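Putative Phosphate (Eubacterium rectale, PDB 3DAO) is probably a phosphatase of the haloacid dehalogenase-like hydrolase family, hydrolysing phosphate esters. Local coordinates at residues C121-F132 with R163-H173. Sequence-based numbering, arbitrary orientation.
Sequences CDYFAATPDFCF and RNDIIKFTVFH
Thr127 OG1 is gripped by several groups at once: the backbone N-H groups of Asp129 and Phe130 donate to it, an ST turn and ST motif that shape the tight hairpin loop, and it gives its own proton to a water 2.6 Å away. That water donates in turn to Asp129 OD2 and Asp165 OD2, tying the loop to 163-173. Threonine suits the place because its hydroxyl serves these partners while the CG2 branch packs 3.8 Å from Ile166 CD1, beside the Arg163-Asp165 pair. Here Arg163 NE bonds Asp165 OD1 and NH2 bonds OD2, each at 2.8 Å, on syn lone pairs and nearly within the guanidinium plane; arginine's flat, two-nitrogen end matches both oxygens. Bent at chi3 (64°), its aliphatic part brings CD to 3.5 Å from Phe132 CE2 and lays one guanidinium face against the rim of the Phe130 ring, the planes 79° apart. Replacing Arg163 by alanine is likely to leave the Asp165 carboxylate without its charged partner and more able to turn, and to open a gap beside Phe130 and Phe132. Beyond the loop, Ile167 N (2.8 Å) and, weakly, Lys168 N share Ala126 O in a classic beta bulge. Strands 122-126 and 168-172 then pair antiparallel, Phe124 and Thr170 exchanging two backbone bonds. Phe172 CB lies at the edge of the Phe124 ring, near its plane; on the opposite face of the sheet Tyr123 CB rests 3.6 Å from Phe169 CZ, the rings tilted 30° and so far offset that they scarcely overlap. This six-stranded sheet, separate from the eight-stranded one bearing the HAD-type DxD pattern, is consistent with a cap domain. Strands 131-133 and 202-207 flank the pair, Asp204 bonding Thr170 OG1; Tyr123, Ile166 and Phe169 pack on helix 104-117, whereas Phe124 and Phe172 meet Trp202.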
loop_
_atom_site.group_PDB
_atom_site.type_symbol
_atom_site.label_atom_id
_atom_site.label_comp_id
_atom_site.label_asym_id
_atom_site.label_seq_id
_atom_site.Cartn_x
_atom_site.Cartn_y
_atom_site.Cartn_z
ATOM N N CYS A 121 -23.085 9.589 -2.362
ATOM C CA CYS A 121 -21.673 9.278 -2.046
ATOM C C CYS A 121 -20.769 10.491 -2.164
ATOM O O CYS A 121 -21.078 11.487 -2.846
ATOM C CB CYS A 121 -21.124 8.176 -2.995
ATOM S SG CYS A 121 -21.937 6.582 -2.896
ATOM N N ASP A 122 -19.655 10.414 -1.456
ATOM C CA ASP A 122 -18.585 11.366 -1.622
ATOM C C ASP A 122 -17.388 10.692 -2.310
ATOM O O ASP A 122 -17.329 9.471 -2.487
ATOM C CB ASP A 122 -18.190 11.900 -0.273
ATOM C CG ASP A 122 -19.331 12.660 0.362
ATOM O OD1 ASP A 122 -19.703 13.739 -0.171
ATOM O OD2 ASP A 122 -19.870 12.165 1.355
ATOM N N TYR A 123 -16.414 11.491 -2.685
ATOM C CA TYR A 123 -15.234 10.924 -3.360
ATOM C C TYR A 123 -13.995 11.752 -3.132
ATOM O O TYR A 123 -14.064 12.931 -2.768
ATOM C CB TYR A 123 -15.481 10.668 -4.851
ATOM C CG TYR A 123 -16.024 11.831 -5.617
ATOM C CD1 TYR A 123 -17.396 12.081 -5.653
ATOM C CD2 TYR A 123 -15.178 12.675 -6.341
ATOM C CE1 TYR A 123 -17.907 13.128 -6.369
ATOM C CE2 TYR A 123 -15.693 13.743 -7.072
ATOM C CZ TYR A 123 -17.056 13.960 -7.084
ATOM O OH TYR A 123 -17.593 15.021 -7.797
ATOM N N PHE A 124 -12.871 11.086 -3.332
ATOM C CA PHE A 124 -11.552 11.665 -3.093
ATOM C C PHE A 124 -10.591 11.226 -4.167
ATOM O O PHE A 124 -10.738 10.138 -4.734
ATOM C CB PHE A 124 -11.006 11.190 -1.734
ATOM C CG PHE A 124 -11.946 11.461 -0.576
ATOM C CD1 PHE A 124 -11.900 12.677 0.092
ATOM C CD2 PHE A 124 -12.881 10.524 -0.206
ATOM C CE1 PHE A 124 -12.784 12.948 1.116
ATOM C CE2 PHE A 124 -13.768 10.779 0.789
ATOM C CZ PHE A 124 -13.723 11.984 1.466
ATOM N N ALA A 125 -9.638 12.086 -4.475
ATOM C CA ALA A 125 -8.609 11.747 -5.479
ATOM C C ALA A 125 -7.247 12.002 -4.831
ATOM O O ALA A 125 -6.963 13.117 -4.383
ATOM C CB ALA A 125 -8.787 12.594 -6.730
ATOM N N ALA A 126 -6.439 10.963 -4.744
ATOM C CA ALA A 126 -5.154 11.045 -4.032
ATOM C C ALA A 126 -3.936 11.044 -4.930
ATOM O O ALA A 126 -3.907 10.393 -5.946
ATOM C CB ALA A 126 -5.029 9.896 -3.025
ATOM N N THR A 127 -2.941 11.811 -4.500
ATOM C CA THR A 127 -1.609 11.810 -5.107
ATOM C C THR A 127 -0.675 11.183 -4.047
ATOM O O THR A 127 -1.121 10.839 -2.942
ATOM C CB THR A 127 -1.116 13.223 -5.463
ATOM O OG1 THR A 127 -0.601 13.866 -4.292
ATOM C CG2 THR A 127 -2.262 14.037 -6.045
ATOM N N PRO A 128 0.616 11.022 -4.360
ATOM C CA PRO A 128 1.490 10.438 -3.354
ATOM C C PRO A 128 1.674 11.310 -2.131
ATOM O O PRO A 128 2.009 10.814 -1.052
ATOM C CB PRO A 128 2.826 10.275 -4.084
ATOM C CG PRO A 128 2.491 10.236 -5.535
ATOM C CD PRO A 128 1.221 11.050 -5.696
ATOM N N ASP A 129 1.392 12.591 -2.281
ATOM C CA ASP A 129 1.647 13.560 -1.230
ATOM C C ASP A 129 0.425 14.059 -0.458
ATOM O O ASP A 129 0.515 14.450 0.707
ATOM C CB ASP A 129 2.332 14.768 -1.855
ATOM C CG ASP A 129 3.601 14.394 -2.530
ATOM O OD1 ASP A 129 4.410 13.729 -1.860
ATOM O OD2 ASP A 129 3.784 14.736 -3.723
ATOM N N PHE A 130 -0.698 14.127 -1.137
ATOM C CA PHE A 130 -1.905 14.590 -0.488
ATOM C C PHE A 130 -3.121 14.052 -1.181
ATOM O O PHE A 130 -3.036 13.412 -2.227
ATOM C CB PHE A 130 -1.945 16.117 -0.417
ATOM C CG PHE A 130 -1.403 16.783 -1.635
ATOM C CD1 PHE A 130 -2.126 16.793 -2.797
ATOM C CD2 PHE A 130 -0.151 17.351 -1.622
ATOM C CE1 PHE A 130 -1.615 17.382 -3.918
ATOM C CE2 PHE A 130 0.364 17.927 -2.738
ATOM C CZ PHE A 130 -0.360 17.938 -3.885
ATOM N N CYS A 131 -4.238 14.337 -0.546
ATOM C CA CYS A 131 -5.539 13.855 -0.997
ATOM C C CYS A 131 -6.526 14.983 -1.163
ATOM O O CYS A 131 -6.783 15.760 -0.231
ATOM C CB CYS A 131 -6.074 12.848 -0.008
ATOM S SG CYS A 131 -7.580 11.998 -0.645
ATOM N N PHE A 132 -7.042 15.080 -2.383
ATOM C CA PHE A 132 -8.042 16.087 -2.758
ATOM C C PHE A 132 -9.465 15.694 -2.377
ATOM O O PHE A 132 -9.891 14.548 -2.535
ATOM C CB PHE A 132 -8.037 16.317 -4.271
ATOM C CG PHE A 132 -6.786 16.927 -4.798
ATOM C CD1 PHE A 132 -6.534 18.280 -4.611
ATOM C CD2 PHE A 132 -5.892 16.171 -5.537
ATOM C CE1 PHE A 132 -5.387 18.865 -5.122
ATOM C CE2 PHE A 132 -4.735 16.751 -6.049
ATOM C CZ PHE A 132 -4.490 18.113 -5.838
ATOM N N ARG A 163 -3.351 17.407 -13.308
ATOM C CA ARG A 163 -2.315 16.638 -12.661
ATOM C C ARG A 163 -2.055 15.316 -13.336
ATOM O O ARG A 163 -2.923 14.756 -14.014
ATOM C CB ARG A 163 -2.697 16.414 -11.211
ATOM C CG ARG A 163 -2.906 17.711 -10.474
ATOM C CD ARG A 163 -2.999 17.443 -9.062
ATOM N NE ARG A 163 -1.743 16.915 -8.572
ATOM C CZ ARG A 163 -0.864 17.636 -7.895
ATOM N NH1 ARG A 163 -1.121 18.906 -7.646
ATOM N NH2 ARG A 163 0.254 17.095 -7.466
ATOM N N ASN A 164 -0.852 14.828 -13.100
ATOM C CA ASN A 164 -0.409 13.563 -13.700
ATOM C C ASN A 164 -0.015 12.538 -12.666
ATOM O O ASN A 164 0.580 11.503 -12.999
ATOM C CB ASN A 164 0.789 13.774 -14.634
ATOM C CG ASN A 164 1.147 12.517 -15.418
ATOM O OD1 ASN A 164 2.136 12.498 -16.165
ATOM N ND2 ASN A 164 0.339 11.458 -15.263
ATOM N N ASP A 165 -0.411 12.811 -11.436
ATOM C CA ASP A 165 -0.079 11.942 -10.309
ATOM C C ASP A 165 -1.236 11.476 -9.438
ATOM O O ASP A 165 -1.052 11.309 -8.250
ATOM C CB ASP A 165 0.955 12.627 -9.424
ATOM C CG ASP A 165 0.473 13.937 -8.827
ATOM O OD1 ASP A 165 -0.621 14.420 -9.189
ATOM O OD2 ASP A 165 1.195 14.503 -7.966
ATOM N N ILE A 166 -2.415 11.327 -10.031
ATOM C CA ILE A 166 -3.558 10.733 -9.310
ATOM C C ILE A 166 -3.326 9.230 -9.277
ATOM O O ILE A 166 -3.338 8.526 -10.305
ATOM C CB ILE A 166 -4.934 11.111 -9.924
ATOM C CG1 ILE A 166 -5.126 12.638 -9.899
ATOM C CG2 ILE A 166 -6.029 10.416 -9.174
ATOM C CD1 ILE A 166 -4.990 13.279 -8.577
ATOM N N ILE A 167 -3.098 8.734 -8.061
ATOM C CA ILE A 167 -2.796 7.335 -7.835
ATOM C C ILE A 167 -3.948 6.543 -7.259
ATOM O O ILE A 167 -3.961 5.308 -7.307
ATOM C CB ILE A 167 -1.493 7.127 -6.963
ATOM C CG1 ILE A 167 -1.640 7.764 -5.578
ATOM C CG2 ILE A 167 -0.221 7.552 -7.776
ATOM C CD1 ILE A 167 -0.517 7.361 -4.603
ATOM N N LYS A 168 -4.972 7.256 -6.797
ATOM C CA LYS A 168 -6.152 6.570 -6.231
ATOM C C LYS A 168 -7.381 7.465 -6.296
ATOM O O LYS A 168 -7.288 8.652 -6.081
ATOM C CB LYS A 168 -5.917 6.190 -4.774
ATOM C CG LYS A 168 -7.132 5.477 -4.113
ATOM C CD LYS A 168 -6.822 4.998 -2.716
ATOM C CE LYS A 168 -6.597 6.152 -1.747
ATOM N NZ LYS A 168 -6.364 5.616 -0.349
ATOM N N PHE A 169 -8.494 6.845 -6.658
ATOM C CA PHE A 169 -9.799 7.487 -6.634
ATOM C C PHE A 169 -10.631 6.620 -5.700
ATOM O O PHE A 169 -10.725 5.401 -5.872
ATOM C CB PHE A 169 -10.437 7.571 -8.011
ATOM C CG PHE A 169 -11.866 8.105 -7.976
ATOM C CD1 PHE A 169 -12.118 9.434 -8.115
ATOM C CD2 PHE A 169 -12.931 7.249 -7.805
ATOM C CE1 PHE A 169 -13.411 9.933 -8.060
ATOM C CE2 PHE A 169 -14.232 7.745 -7.775
ATOM C CZ PHE A 169 -14.451 9.094 -7.910
ATOM N N THR A 170 -11.219 7.267 -4.709
ATOM C CA THR A 170 -11.966 6.588 -3.682
ATOM C C THR A 170 -13.382 7.112 -3.513
ATOM O O THR A 170 -13.611 8.325 -3.437
ATOM C CB THR A 170 -11.243 6.772 -2.330
ATOM O OG1 THR A 170 -9.961 6.104 -2.387
ATOM C CG2 THR A 170 -12.054 6.188 -1.156
ATOM N N VAL A 171 -14.320 6.174 -3.427
ATOM C CA VAL A 171 -15.739 6.502 -3.174
ATOM C C VAL A 171 -16.040 6.178 -1.722
ATOM O O VAL A 171 -15.595 5.169 -1.199
ATOM C CB VAL A 171 -16.698 5.675 -4.057
ATOM C CG1 VAL A 171 -18.102 6.271 -3.986
ATOM C CG2 VAL A 171 -16.163 5.610 -5.543
ATOM N N PHE A 172 -16.787 7.069 -1.090
ATOM C CA PHE A 172 -17.243 6.922 0.287
ATOM C C PHE A 172 -18.748 7.073 0.448
ATOM O O PHE A 172 -19.411 7.893 -0.199
ATOM C CB PHE A 172 -16.598 7.986 1.192
ATOM C CG PHE A 172 -17.137 7.975 2.607
ATOM C CD1 PHE A 172 -16.696 7.043 3.503
ATOM C CD2 PHE A 172 -18.073 8.907 3.029
ATOM C CE1 PHE A 172 -17.191 7.007 4.816
ATOM C CE2 PHE A 172 -18.549 8.876 4.348
ATOM C CZ PHE A 172 -18.112 7.925 5.210
ATOM N N HIS A 173 -19.264 6.195 1.284
ATOM C CA HIS A 173 -20.640 6.298 1.812
ATOM C C HIS A 173 -20.617 5.791 3.265
ATOM O O HIS A 173 -19.922 4.840 3.554
ATOM C CB HIS A 173 -21.677 5.516 0.991
ATOM C CG HIS A 173 -23.089 5.776 1.420
ATOM N ND1 HIS A 173 -23.693 5.098 2.460
ATOM C CD2 HIS A 173 -24.003 6.665 0.970
ATOM C CE1 HIS A 173 -24.932 5.544 2.605
ATOM N NE2 HIS A 173 -25.142 6.497 1.719
HETATM O O HOH W 1 1.554 14.989 -5.204
#